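Local atomic coordinates of Lic11098 (Leptospira interrogans serogroup Icterohaemorrhagiae serovar copenhageni, PDB entry 4U08), a protein that is of unknown function but, as a leucine-rich repeat protein and putative virulence factor of a human pathogen, may bind partner molecules. Residues Y8-T13 against I24-G29; L73-L78 against K95-Q100; M79-E84 against N99-I104; Q115-A120 against Q138-G143. One frame throughout, in Å; residues are numbered along the deposited sequence.

The four contacts sample several levels of one leucine-rich repeat solenoid and lie along its N-terminal part. Contact 1 joins the N-terminal edge strand, 8-9, to strand 24-26; its nearest atoms stay about 7 Å from contact 2. Contacts 2 and 3 share N99 and Q100, have centres 10 Å apart, and follow the same two turns from the asparagine-bearing loop to the convex side. Contact 4 continues the parallel strands, its centre 13 Å from that of contact 2, and packs L119 against I104 and L101 of contact 3. Contact 4 comes nearest the metals: the Q138 side chain is about 6 Å from a calcium ion and that of Y141 about 8 Å from a zinc ion.

Contact 1: Y8-T13 against I24-G29; sequences YYRNIT and ILNLSG
R10 and N26 meet where strand 8-9 has just ended, and together with Y8 they bury more of this contact than any other residues. The R10 side chain leaves with CG anti to its backbone N (chi1 -167°) and bends at chi2, which lays it alongside N26, both side chains pointing the same way. The edge of its guanidinium then faces two carbonyls in succession: NE gives a weak hydrogen bond to N26 O at 3.1 Å, and NH2 another weak one to S28 O at 2.8 Å. Both bonds to these main-chain atoms are bent, the N-H directions well off the line to the oxygen. Y8 also runs beside N26; its ring is turned 74° from the amide plane, and Y8 CE1 rests on the methyl I24 CG2 at 3.6 Å.

Beneath these side chains the backbones pair in parallel register, Y8 with I24 and Y9 with L25. Y9 N donates to I24 O at 2.9 Å, and N26 N returns a bond to Y9 O, also at 2.9 Å. Y9 and L25 point to the buried face, where Y9 CB touches L25 CD1 at 3.7 Å. L27 CD2 lies 3.4 Å from R10 O.

N11 is the N-cap of helix 12-17, its OD1 accepting a weak bond from T13 N, and I12 packs against both leucines, its CB 4.3 Å from L27 CD1. This short helix places A15 on Y9 and L25, while strand 47-49 continues the pairing beyond 24-26 through the backbone of L47 and N49.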
loop_
_atom_site.group_PDB
_atom_site.type_symbol
_atom_site.label_atom_id
_atom_site.label_comp_id
_atom_site.label_asym_id
_atom_site.label_seq_id
_atom_site.Cartn_x
_atom_site.Cartn_y
_atom_site.Cartn_z
ATOM N N TYR A 8 20.956 18.353 24.781
ATOM C CA TYR A 8 19.902 18.739 23.840
ATOM C C TYR A 8 19.979 20.235 23.603
ATOM O O TYR A 8 19.856 21.014 24.556
ATOM C CB TYR A 8 18.499 18.366 24.387
ATOM C CG TYR A 8 17.398 18.428 23.345
ATOM C CD1 TYR A 8 16.948 17.275 22.711
ATOM C CD2 TYR A 8 16.800 19.640 22.997
ATOM C CE1 TYR A 8 15.931 17.324 21.759
ATOM C CE2 TYR A 8 15.797 19.703 22.029
ATOM C CZ TYR A 8 15.369 18.541 21.410
ATOM O OH TYR A 8 14.359 18.597 20.475
ATOM N N TYR A 9 20.134 20.635 22.335
ATOM C CA TYR A 9 20.218 22.038 21.952
ATOM C C TYR A 9 19.228 22.377 20.864
ATOM O O TYR A 9 18.948 21.547 20.006
ATOM C CB TYR A 9 21.645 22.391 21.515
ATOM C CG TYR A 9 22.604 22.569 22.672
ATOM C CD1 TYR A 9 22.835 23.828 23.226
ATOM C CD2 TYR A 9 23.271 21.476 23.229
ATOM C CE1 TYR A 9 23.730 24.001 24.282
ATOM C CE2 TYR A 9 24.159 21.636 24.290
ATOM C CZ TYR A 9 24.382 22.899 24.817
ATOM O OH TYR A 9 25.254 23.064 25.864
ATOM N N ARG A 10 18.684 23.587 20.913
ATOM C CA ARG A 10 17.715 24.095 19.941
ATOM C C ARG A 10 18.295 25.351 19.253
ATOM O O ARG A 10 17.675 25.914 18.344
ATOM C CB ARG A 10 16.376 24.397 20.657
ATOM C CG ARG A 10 15.175 24.639 19.744
ATOM C CD ARG A 10 14.381 23.380 19.438
ATOM N NE ARG A 10 13.723 23.466 18.132
ATOM C CZ ARG A 10 12.504 23.957 17.932
ATOM N NH1 ARG A 10 11.784 24.405 18.955
ATOM N NH2 ARG A 10 11.995 24.006 16.710
ATOM N N ASN A 11 19.513 25.752 19.675
ATOM C CA ASN A 11 20.206 26.947 19.200
ATOM C C ASN A 11 21.674 26.630 18.905
ATOM O O ASN A 11 22.398 26.199 19.804
ATOM C CB ASN A 11 20.080 28.048 20.264
ATOM C CG ASN A 11 20.436 29.427 19.779
ATOM O OD1 ASN A 11 21.611 29.785 19.665
ATOM N ND2 ASN A 11 19.424 30.240 19.506
ATOM N N ILE A 12 22.101 26.842 17.643
ATOM C CA ILE A 12 23.465 26.567 17.170
ATOM C C ILE A 12 24.519 27.446 17.895
ATOM O O ILE A 12 25.599 26.934 18.205
ATOM C CB ILE A 12 23.575 26.613 15.614
ATOM C CG1 ILE A 12 24.931 26.039 15.122
ATOM C CG2 ILE A 12 23.271 28.000 15.026
ATOM C CD1 ILE A 12 24.912 25.380 13.737
ATOM N N THR A 13 24.189 28.721 18.220
ATOM C CA THR A 13 25.102 29.621 18.944
ATOM C C THR A 13 25.408 29.054 20.335
ATOM O O THR A 13 26.577 29.002 20.727
ATOM C CB THR A 13 24.567 31.068 18.950
ATOM O OG1 THR A 13 24.376 31.503 17.601
ATOM C CG2 THR A 13 25.498 32.042 19.671
ATOM N N ILE A 24 22.144 16.099 20.491
ATOM C CA ILE A 24 20.980 16.356 19.652
ATOM C C ILE A 24 20.890 17.851 19.398
ATOM O O ILE A 24 20.852 18.638 20.353
ATOM C CB ILE A 24 19.645 15.809 20.266
ATOM C CG1 ILE A 24 19.689 14.280 20.513
ATOM C CG2 ILE A 24 18.435 16.213 19.406
ATOM C CD1 ILE A 24 18.634 13.764 21.530
ATOM N N LEU A 25 20.828 18.238 18.119
ATOM C CA LEU A 25 20.640 19.628 17.723
ATOM C C LEU A 25 19.368 19.714 16.894
ATOM O O LEU A 25 19.298 19.169 15.785
ATOM C CB LEU A 25 21.861 20.213 16.977
ATOM C CG LEU A 25 21.766 21.695 16.572
ATOM C CD1 LEU A 25 21.774 22.615 17.798
ATOM C CD2 LEU A 25 22.881 22.071 15.629
ATOM N N ASN A 26 18.355 20.368 17.461
ATOM C CA ASN A 26 17.053 20.531 16.838
ATOM C C ASN A 26 16.868 21.956 16.342
ATOM O O ASN A 26 16.569 22.850 17.130
ATOM C CB ASN A 26 15.919 20.116 17.811
ATOM C CG ASN A 26 14.535 20.005 17.188
ATOM O OD1 ASN A 26 13.582 19.558 17.827
ATOM N ND2 ASN A 26 14.369 20.419 15.945
ATOM N N LEU A 27 16.997 22.155 15.024
ATOM C CA LEU A 27 16.824 23.473 14.415
ATOM C C LEU A 27 15.606 23.530 13.497
ATOM O O LEU A 27 15.509 24.460 12.690
ATOM C CB LEU A 27 18.100 23.914 13.656
ATOM C CG LEU A 27 19.431 23.949 14.423
ATOM C CD1 LEU A 27 20.581 24.294 13.493
ATOM C CD2 LEU A 27 19.396 24.937 15.581
ATOM N N SER A 28 14.668 22.554 13.620
ATOM C CA SER A 28 13.473 22.510 12.768
ATOM C C SER A 28 12.609 23.759 12.909
ATOM O O SER A 28 12.546 24.336 13.996
ATOM C CB SER A 28 12.596 21.285 13.045
ATOM O OG SER A 28 13.209 20.116 13.547
ATOM N N GLY A 29 11.943 24.136 11.811
ATOM C CA GLY A 29 11.028 25.273 11.730
ATOM C C GLY A 29 11.564 26.569 12.306
ATOM O O GLY A 29 10.843 27.261 13.029
#

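Contact 2: L73-L78 against K95-Q100; sequences LSKNQL and KLYENQ
N99 and N76 are the asparagines of two successive leucine-rich repeats; residues 73-78 and 96-100 lie in the loops after strands 70-72 and 93-95, K95 closing the latter. Among side chains, N99 supplies the hydrogen bonds across the contact. Its ND2 donates to L73 O at 2.9 Å and to L96 O at 3.0 Å within its own loop; both oxygens lie within about 5° of the amide plane, so the two N-H groups fix the rotation of the side chain. At its other end OD1 accepts from L78 N at 3.0 Å. Two of these bonds join the loops, the third ties N99 to its own: the asparagine ladder of stacked repeats. N76 does likewise one turn back, binding L55 N and L50 O.

Backbone bonds accompany it: L73 N to K95 O, K75 N to Y97 O, N76 N to E98 O and Q100 N to L78 O.

On the inner side L96 CD2 touches both L73 CB (3.7 Å) and L78 CD1 (3.8 Å), L78 and L96 crossing at about a right angle.

On the outer side, with chi1 at 66°, Y97 holds its ring flat beneath S74. S74 CB stands 3.5 Å from the ring centroid, only 6° off its normal, a CH-pi contact. S74 OG, buried and without a polar partner in the model, lies 3.0 Å above the ring plane, toward its rim.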
loop_
_atom_site.group_PDB
_atom_site.type_symbol
_atom_site.label_atom_id
_atom_site.label_comp_id
_atom_site.label_asym_id
_atom_site.label_seq_id
_atom_site.Cartn_x
_atom_site.Cartn_y
_atom_site.Cartn_z
ATOM N N LEU A 73 16.520 16.301 7.039
ATOM C CA LEU A 73 16.625 17.460 6.160
ATOM C C LEU A 73 15.382 17.637 5.303
ATOM O O LEU A 73 15.447 18.230 4.223
ATOM C CB LEU A 73 17.842 17.274 5.251
ATOM C CG LEU A 73 19.153 17.832 5.737
ATOM C CD1 LEU A 73 20.276 17.296 4.901
ATOM C CD2 LEU A 73 19.147 19.345 5.666
ATOM N N SER A 74 14.257 17.126 5.779
ATOM C CA SER A 74 13.007 17.170 5.055
ATOM C C SER A 74 12.432 18.570 4.997
ATOM O O SER A 74 12.715 19.397 5.863
ATOM C CB SER A 74 11.996 16.214 5.690
ATOM O OG SER A 74 12.522 14.899 5.746
ATOM N N LYS A 75 11.619 18.828 3.971
ATOM C CA LYS A 75 10.901 20.082 3.776
ATOM C C LYS A 75 11.831 21.316 3.790
ATOM O O LYS A 75 11.676 22.232 4.595
ATOM C CB LYS A 75 9.723 20.203 4.777
ATOM C CG LYS A 75 8.714 19.056 4.673
ATOM C CD LYS A 75 7.633 19.126 5.745
ATOM C CE LYS A 75 7.816 18.069 6.806
ATOM N NZ LYS A 75 6.838 18.213 7.916
ATOM N N ASN A 76 12.818 21.304 2.899
ATOM C CA ASN A 76 13.721 22.421 2.660
ATOM C C ASN A 76 13.635 22.668 1.160
ATOM O O ASN A 76 12.661 22.237 0.531
ATOM C CB ASN A 76 15.148 22.095 3.103
ATOM C CG ASN A 76 15.359 22.308 4.556
ATOM O OD1 ASN A 76 15.597 23.419 4.999
ATOM N ND2 ASN A 76 15.236 21.252 5.330
ATOM N N GLN A 77 14.640 23.348 0.582
ATOM C CA GLN A 77 14.678 23.632 -0.851
ATOM C C GLN A 77 16.035 23.161 -1.411
ATOM O O GLN A 77 16.567 23.793 -2.334
ATOM C CB GLN A 77 14.463 25.143 -1.091
ATOM C CG GLN A 77 13.085 25.679 -0.695
ATOM C CD GLN A 77 13.045 27.187 -0.540
ATOM O OE1 GLN A 77 14.062 27.857 -0.304
ATOM N NE2 GLN A 77 11.853 27.757 -0.629
ATOM N N LEU A 78 16.588 22.041 -0.851
ATOM C CA LEU A 78 17.911 21.523 -1.224
ATOM C C LEU A 78 18.006 21.207 -2.698
ATOM O O LEU A 78 17.190 20.448 -3.217
ATOM C CB LEU A 78 18.342 20.314 -0.387
ATOM C CG LEU A 78 18.549 20.526 1.106
ATOM C CD1 LEU A 78 18.850 19.212 1.779
ATOM C CD2 LEU A 78 19.681 21.503 1.386
ATOM N N LYS A 95 16.999 11.499 5.887
ATOM C CA LYS A 95 15.663 11.951 5.493
ATOM C C LYS A 95 15.707 13.232 4.668
ATOM O O LYS A 95 16.040 14.297 5.181
ATOM C CB LYS A 95 14.717 12.064 6.713
ATOM C CG LYS A 95 14.489 10.711 7.391
ATOM C CD LYS A 95 13.529 10.780 8.570
ATOM C CE LYS A 95 12.166 10.225 8.234
ATOM N NZ LYS A 95 11.323 10.043 9.446
ATOM N N LEU A 96 15.378 13.119 3.378
ATOM C CA LEU A 96 15.441 14.232 2.437
ATOM C C LEU A 96 14.147 14.451 1.704
ATOM O O LEU A 96 14.154 15.072 0.635
ATOM C CB LEU A 96 16.573 13.970 1.425
ATOM C CG LEU A 96 17.995 14.055 1.983
ATOM C CD1 LEU A 96 18.942 13.240 1.164
ATOM C CD2 LEU A 96 18.463 15.483 2.050
ATOM N N TYR A 97 13.018 13.958 2.264
ATOM C CA TYR A 97 11.747 14.148 1.586
ATOM C C TYR A 97 11.372 15.626 1.490
ATOM O O TYR A 97 11.699 16.408 2.373
ATOM C CB TYR A 97 10.604 13.265 2.149
ATOM C CG TYR A 97 10.158 13.543 3.564
ATOM C CD1 TYR A 97 9.161 14.480 3.830
ATOM C CD2 TYR A 97 10.610 12.759 4.623
ATOM C CE1 TYR A 97 8.701 14.700 5.131
ATOM C CE2 TYR A 97 10.145 12.958 5.927
ATOM C CZ TYR A 97 9.198 13.939 6.176
ATOM O OH TYR A 97 8.748 14.149 7.461
ATOM N N GLU A 98 10.740 15.999 0.378
ATOM C CA GLU A 98 10.313 17.358 0.041
ATOM C C GLU A 98 11.507 18.328 -0.046
ATOM O O GLU A 98 11.764 19.129 0.857
ATOM C CB GLU A 98 9.170 17.880 0.943
ATOM C CG GLU A 98 8.262 18.866 0.231
ATOM C CD GLU A 98 7.391 18.280 -0.866
ATOM O OE1 GLU A 98 6.396 17.597 -0.533
ATOM O OE2 GLU A 98 7.700 18.507 -2.058
ATOM N N ASN A 99 12.274 18.173 -1.128
ATOM C CA ASN A 99 13.394 19.023 -1.503
ATOM C C ASN A 99 13.380 19.127 -3.023
ATOM O O ASN A 99 12.428 18.659 -3.659
ATOM C CB ASN A 99 14.713 18.476 -0.955
ATOM C CG ASN A 99 14.927 18.830 0.480
ATOM O OD1 ASN A 99 15.158 19.987 0.812
ATOM N ND2 ASN A 99 14.826 17.862 1.366
ATOM N N GLN A 100 14.420 19.710 -3.619
ATOM C CA GLN A 100 14.470 19.835 -5.070
ATOM C C GLN A 100 15.700 19.142 -5.662
ATOM O O GLN A 100 16.330 19.676 -6.570
ATOM C CB GLN A 100 14.384 21.320 -5.466
ATOM C CG GLN A 100 12.969 21.863 -5.426
ATOM C CD GLN A 100 12.981 23.362 -5.499
ATOM O OE1 GLN A 100 13.279 23.958 -6.540
ATOM N NE2 GLN A 100 12.710 24.011 -4.377
#

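Contact 3: M79-E84 against N99-I104; sequences MALPEE and NQLTAI
In the leucine-rich repeat solenoid, the chain leaves each asparagine loop and runs to the convex side, and here two such successive runs, 79-84 and 99-104, lie next to one another. L81 and L101 carry the inner packing: L101 CD2 packs against the backbone of the earlier turn, 3.6 Å from A80 N, and meets L81 CG at 4.2 Å. Their side chains cross at about a right angle, whereas L81 and I104 run side by side, with L81 CD1 and I104 CD1 3.9 Å apart. I104 CB points away from 79-84, but chi1 -68° and chi2 -44° return CD1 to L81. M79, modelled as selenomethionine, has its carbonyl beside Q100, M79 O 3.9 Å from Q100 O.

No direct hydrogen bond crosses; two waters do the work. One donates to M79 O at 2.7 Å and to A103 O at 3.0 Å, and accepts weakly from T102 N. The second accepts from L81 N and donates to A103 O at 2.7 Å. A80 N, covered by L101 CD2, is buried and has no partner in the model.

M79 pairs through its backbone with I56 of the preceding turn, and L101 with Q123 toward strand 116-118.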
loop_
_atom_site.group_PDB
_atom_site.type_symbol
_atom_site.label_atom_id
_atom_site.label_comp_id
_atom_site.label_asym_id
_atom_site.label_seq_id
_atom_site.Cartn_x
_atom_site.Cartn_y
_atom_site.Cartn_z
HETATM N N MSE A 79 18.970 21.846 -3.379
HETATM C CA MSE A 79 19.188 21.701 -4.815
HETATM C C MSE A 79 20.226 20.628 -5.120
HETATM O O MSE A 79 20.207 20.063 -6.210
HETATM C CB MSE A 79 19.596 23.047 -5.437
HETATM C CG MSE A 79 18.638 24.179 -5.117
HETATM SE SE MSE A 79 18.367 25.285 -6.519
HETATM C CE MSE A 79 17.639 24.164 -7.687
ATOM N N ALA A 80 21.122 20.343 -4.159
ATOM C CA ALA A 80 22.201 19.361 -4.296
ATOM C C ALA A 80 22.738 18.949 -2.941
ATOM O O ALA A 80 22.551 19.676 -1.970
ATOM C CB ALA A 80 23.336 19.941 -5.141
ATOM N N LEU A 81 23.373 17.772 -2.871
ATOM C CA LEU A 81 24.020 17.248 -1.673
ATOM C C LEU A 81 25.533 17.340 -1.920
ATOM O O LEU A 81 25.973 16.973 -3.010
ATOM C CB LEU A 81 23.667 15.763 -1.434
ATOM C CG LEU A 81 22.237 15.378 -1.046
ATOM C CD1 LEU A 81 22.101 13.860 -0.996
ATOM C CD2 LEU A 81 21.836 15.979 0.297
ATOM N N PRO A 82 26.362 17.787 -0.947
ATOM C CA PRO A 82 27.816 17.822 -1.202
ATOM C C PRO A 82 28.405 16.412 -1.286
ATOM O O PRO A 82 27.829 15.485 -0.706
ATOM C CB PRO A 82 28.366 18.595 -0.001
ATOM C CG PRO A 82 27.369 18.357 1.091
ATOM C CD PRO A 82 26.033 18.250 0.420
ATOM N N GLU A 83 29.540 16.239 -2.008
ATOM C CA GLU A 83 30.216 14.942 -2.123
ATOM C C GLU A 83 30.586 14.396 -0.726
ATOM O O GLU A 83 30.554 13.184 -0.512
ATOM C CB GLU A 83 31.457 15.023 -3.053
ATOM C CG GLU A 83 32.580 15.934 -2.564
ATOM C CD GLU A 83 33.686 16.330 -3.527
ATOM O OE1 GLU A 83 33.508 16.177 -4.757
ATOM O OE2 GLU A 83 34.746 16.785 -3.040
ATOM N N GLU A 84 30.867 15.321 0.230
ATOM C CA GLU A 84 31.247 15.081 1.626
ATOM C C GLU A 84 30.175 14.356 2.444
ATOM O O GLU A 84 30.474 13.899 3.545
ATOM C CB GLU A 84 31.627 16.395 2.322
ATOM C CG GLU A 84 32.923 17.014 1.818
ATOM C CD GLU A 84 32.881 17.843 0.541
ATOM O OE1 GLU A 84 31.798 17.995 -0.070
ATOM O OE2 GLU A 84 33.945 18.392 0.180
ATOM N N ASN A 99 12.274 18.173 -1.128
ATOM C CA ASN A 99 13.394 19.023 -1.503
ATOM C C ASN A 99 13.380 19.127 -3.023
ATOM O O ASN A 99 12.428 18.659 -3.659
ATOM C CB ASN A 99 14.713 18.476 -0.955
ATOM C CG ASN A 99 14.927 18.830 0.480
ATOM O OD1 ASN A 99 15.158 19.987 0.812
ATOM N ND2 ASN A 99 14.826 17.862 1.366
ATOM N N GLN A 100 14.420 19.710 -3.619
ATOM C CA GLN A 100 14.470 19.835 -5.070
ATOM C C GLN A 100 15.700 19.142 -5.662
ATOM O O GLN A 100 16.330 19.676 -6.570
ATOM C CB GLN A 100 14.384 21.320 -5.466
ATOM C CG GLN A 100 12.969 21.863 -5.426
ATOM C CD GLN A 100 12.981 23.362 -5.499
ATOM O OE1 GLN A 100 13.279 23.958 -6.540
ATOM N NE2 GLN A 100 12.710 24.011 -4.377
ATOM N N LEU A 101 16.042 17.951 -5.138
ATOM C CA LEU A 101 17.203 17.208 -5.615
ATOM C C LEU A 101 16.946 16.627 -6.996
ATOM O O LEU A 101 15.895 16.035 -7.230
ATOM C CB LEU A 101 17.645 16.117 -4.628
ATOM C CG LEU A 101 17.989 16.559 -3.199
ATOM C CD1 LEU A 101 18.168 15.369 -2.312
ATOM C CD2 LEU A 101 19.245 17.411 -3.149
ATOM N N THR A 102 17.886 16.861 -7.922
ATOM C CA THR A 102 17.828 16.359 -9.298
ATOM C C THR A 102 18.843 15.238 -9.480
ATOM O O THR A 102 18.797 14.533 -10.483
ATOM C CB THR A 102 18.062 17.491 -10.317
ATOM O OG1 THR A 102 19.252 18.192 -9.968
ATOM C CG2 THR A 102 16.892 18.442 -10.410
ATOM N N ALA A 103 19.754 15.082 -8.516
ATOM C CA ALA A 103 20.792 14.053 -8.506
ATOM C C ALA A 103 21.233 13.767 -7.089
ATOM O O ALA A 103 21.053 14.598 -6.195
ATOM C CB ALA A 103 21.990 14.493 -9.342
ATOM N N ILE A 104 21.805 12.578 -6.897
ATOM C CA ILE A 104 22.362 12.051 -5.662
ATOM C C ILE A 104 23.828 11.716 -5.979
ATOM O O ILE A 104 24.072 10.965 -6.927
ATOM C CB ILE A 104 21.544 10.795 -5.211
ATOM C CG1 ILE A 104 20.102 11.170 -4.771
ATOM C CG2 ILE A 104 22.265 9.983 -4.137
ATOM C CD1 ILE A 104 19.960 12.413 -3.867
HETATM O O HOH W 1 21.005 17.527 -6.912
HETATM O O HOH W 2 23.016 16.168 -5.245
#

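Contact 4: Q115-A120 against Q138-G143; sequences QELNLA and QTLYLG
L117 and L140 lie side by side on the buried face of the paired strands, L117 CD2 against L140 CD1 at 3.9 Å. In both, CG is anti to the backbone N (chi1 near 180°), and this shared torsion sets the isobutyl groups alongside each other, pointing the same way. L140 CD1 also reaches back against L117 O. Further along, L142 CD2 settles against L119 CB and CD1, these two leucines again side by side on the same apolar side.

The strands themselves, 116-118 and 139-141, run 5° from parallel with axes 4.9 Å apart. L117 N donates to T139 O, Y141 N to L117 O, and L119 N to Y141 O at 2.8 Å. At the entry, Q115 O takes two donors, Q138 N and T139 N. This is the stacking of consecutive strands that lines the concave side of a leucine-rich repeat solenoid, with the leucines directed into its core.

On the face bearing E116, N118, T139 and Y141, the Y141 ring is the largest bump. It lies across N118, its plane turned 54° from the amide, with Y141 CD2 3.7 Å from N118 ND2. The ring's edge comes near E116 OE2, while E116 OE1 makes a salt bridge with K93. N118 OD1 accepts from A120 N at 3.1 Å, an Asx turn that draws the chain round after the strand. There A120 packs beside G143, which has no side chain: A120 CB lies 3.4 Å from G143 O. At the far end a water ties Q115 NE2 to Q138 OE1, donating to the latter at 2.8 Å.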
loop_
_atom_site.group_PDB
_atom_site.type_symbol
_atom_site.label_atom_id
_atom_site.label_comp_id
_atom_site.label_asym_id
_atom_site.label_seq_id
_atom_site.Cartn_x
_atom_site.Cartn_y
_atom_site.Cartn_z
ATOM N N GLN A 115 20.571 2.610 6.856
ATOM C CA GLN A 115 19.479 1.637 6.967
ATOM C C GLN A 115 18.230 2.191 6.314
ATOM O O GLN A 115 17.393 1.426 5.841
ATOM C CB GLN A 115 19.195 1.318 8.453
ATOM C CG GLN A 115 20.320 0.547 9.144
ATOM C CD GLN A 115 19.886 0.014 10.489
ATOM O OE1 GLN A 115 19.291 0.722 11.307
ATOM N NE2 GLN A 115 20.164 -1.254 10.735
ATOM N N GLU A 116 18.061 3.500 6.354
ATOM C CA GLU A 116 16.891 4.175 5.822
ATOM C C GLU A 116 17.290 5.401 5.025
ATOM O O GLU A 116 18.015 6.272 5.522
ATOM C CB GLU A 116 15.934 4.561 6.957
ATOM C CG GLU A 116 14.739 5.415 6.526
ATOM C CD GLU A 116 13.716 5.746 7.600
ATOM O OE1 GLU A 116 13.784 5.147 8.698
ATOM O OE2 GLU A 116 12.822 6.581 7.329
ATOM N N LEU A 117 16.785 5.477 3.796
ATOM C CA LEU A 117 17.030 6.598 2.899
ATOM C C LEU A 117 15.701 7.073 2.352
ATOM O O LEU A 117 15.010 6.328 1.653
ATOM C CB LEU A 117 17.990 6.147 1.782
ATOM C CG LEU A 117 18.277 7.134 0.636
ATOM C CD1 LEU A 117 18.824 8.483 1.163
ATOM C CD2 LEU A 117 19.260 6.518 -0.354
ATOM N N ASN A 118 15.304 8.287 2.723
ATOM C CA ASN A 118 14.045 8.832 2.268
ATOM C C ASN A 118 14.321 9.934 1.259
ATOM O O ASN A 118 14.736 11.023 1.642
ATOM C CB ASN A 118 13.190 9.352 3.442
ATOM C CG ASN A 118 11.767 9.646 3.051
ATOM O OD1 ASN A 118 11.463 9.928 1.904
ATOM N ND2 ASN A 118 10.837 9.523 3.987
ATOM N N LEU A 119 14.071 9.658 -0.023
ATOM C CA LEU A 119 14.266 10.634 -1.106
ATOM C C LEU A 119 12.937 10.987 -1.760
ATOM O O LEU A 119 12.912 11.504 -2.881
ATOM C CB LEU A 119 15.278 10.080 -2.149
ATOM C CG LEU A 119 16.724 9.927 -1.690
ATOM C CD1 LEU A 119 17.524 9.044 -2.673
ATOM C CD2 LEU A 119 17.385 11.275 -1.505
ATOM N N ALA A 120 11.804 10.729 -1.054
ATOM C CA ALA A 120 10.492 11.021 -1.620
ATOM C C ALA A 120 10.282 12.533 -1.811
ATOM O O ALA A 120 10.937 13.310 -1.143
ATOM C CB ALA A 120 9.388 10.410 -0.754
ATOM N N GLN A 138 17.609 -1.007 4.498
ATOM C CA GLN A 138 16.383 -1.752 4.775
ATOM C C GLN A 138 15.169 -1.050 4.192
ATOM O O GLN A 138 14.209 -1.711 3.805
ATOM C CB GLN A 138 16.210 -1.920 6.305
ATOM C CG GLN A 138 17.109 -3.003 6.878
ATOM C CD GLN A 138 16.996 -3.206 8.375
ATOM O OE1 GLN A 138 17.905 -3.757 9.008
ATOM N NE2 GLN A 138 15.889 -2.793 8.974
ATOM N N THR A 139 15.209 0.277 4.135
ATOM C CA THR A 139 14.092 1.094 3.671
ATOM C C THR A 139 14.561 2.159 2.684
ATOM O O THR A 139 15.472 2.953 2.976
ATOM C CB THR A 139 13.332 1.699 4.880
ATOM O OG1 THR A 139 13.095 0.682 5.867
ATOM C CG2 THR A 139 12.035 2.318 4.497
ATOM N N LEU A 140 13.885 2.204 1.536
ATOM C CA LEU A 140 14.199 3.149 0.461
ATOM C C LEU A 140 12.932 3.765 -0.099
ATOM O O LEU A 140 12.133 3.059 -0.700
ATOM C CB LEU A 140 14.980 2.410 -0.641
ATOM C CG LEU A 140 15.390 3.224 -1.884
ATOM C CD1 LEU A 140 16.194 4.482 -1.502
ATOM C CD2 LEU A 140 16.188 2.347 -2.822
ATOM N N TYR A 141 12.741 5.064 0.102
ATOM C CA TYR A 141 11.563 5.772 -0.392
ATOM C C TYR A 141 11.944 6.683 -1.540
ATOM O O TYR A 141 12.740 7.606 -1.354
ATOM C CB TYR A 141 10.915 6.597 0.742
ATOM C CG TYR A 141 10.419 5.743 1.887
ATOM C CD1 TYR A 141 9.468 4.745 1.680
ATOM C CD2 TYR A 141 10.873 5.952 3.184
ATOM C CE1 TYR A 141 8.996 3.966 2.734
ATOM C CE2 TYR A 141 10.378 5.204 4.254
ATOM C CZ TYR A 141 9.440 4.210 4.021
ATOM O OH TYR A 141 8.953 3.450 5.053
ATOM N N LEU A 142 11.385 6.425 -2.716
ATOM C CA LEU A 142 11.652 7.195 -3.949
ATOM C C LEU A 142 10.366 7.724 -4.575
ATOM O O LEU A 142 10.366 8.177 -5.723
ATOM C CB LEU A 142 12.424 6.328 -4.969
ATOM C CG LEU A 142 13.805 5.858 -4.553
ATOM C CD1 LEU A 142 14.228 4.638 -5.368
ATOM C CD2 LEU A 142 14.814 6.989 -4.629
ATOM N N GLY A 143 9.274 7.654 -3.819
ATOM C CA GLY A 143 7.981 8.123 -4.290
ATOM C C GLY A 143 7.966 9.603 -4.662
ATOM O O GLY A 143 8.777 10.371 -4.143
HETATM O O HOH W 3 20.498 -3.234 8.189
#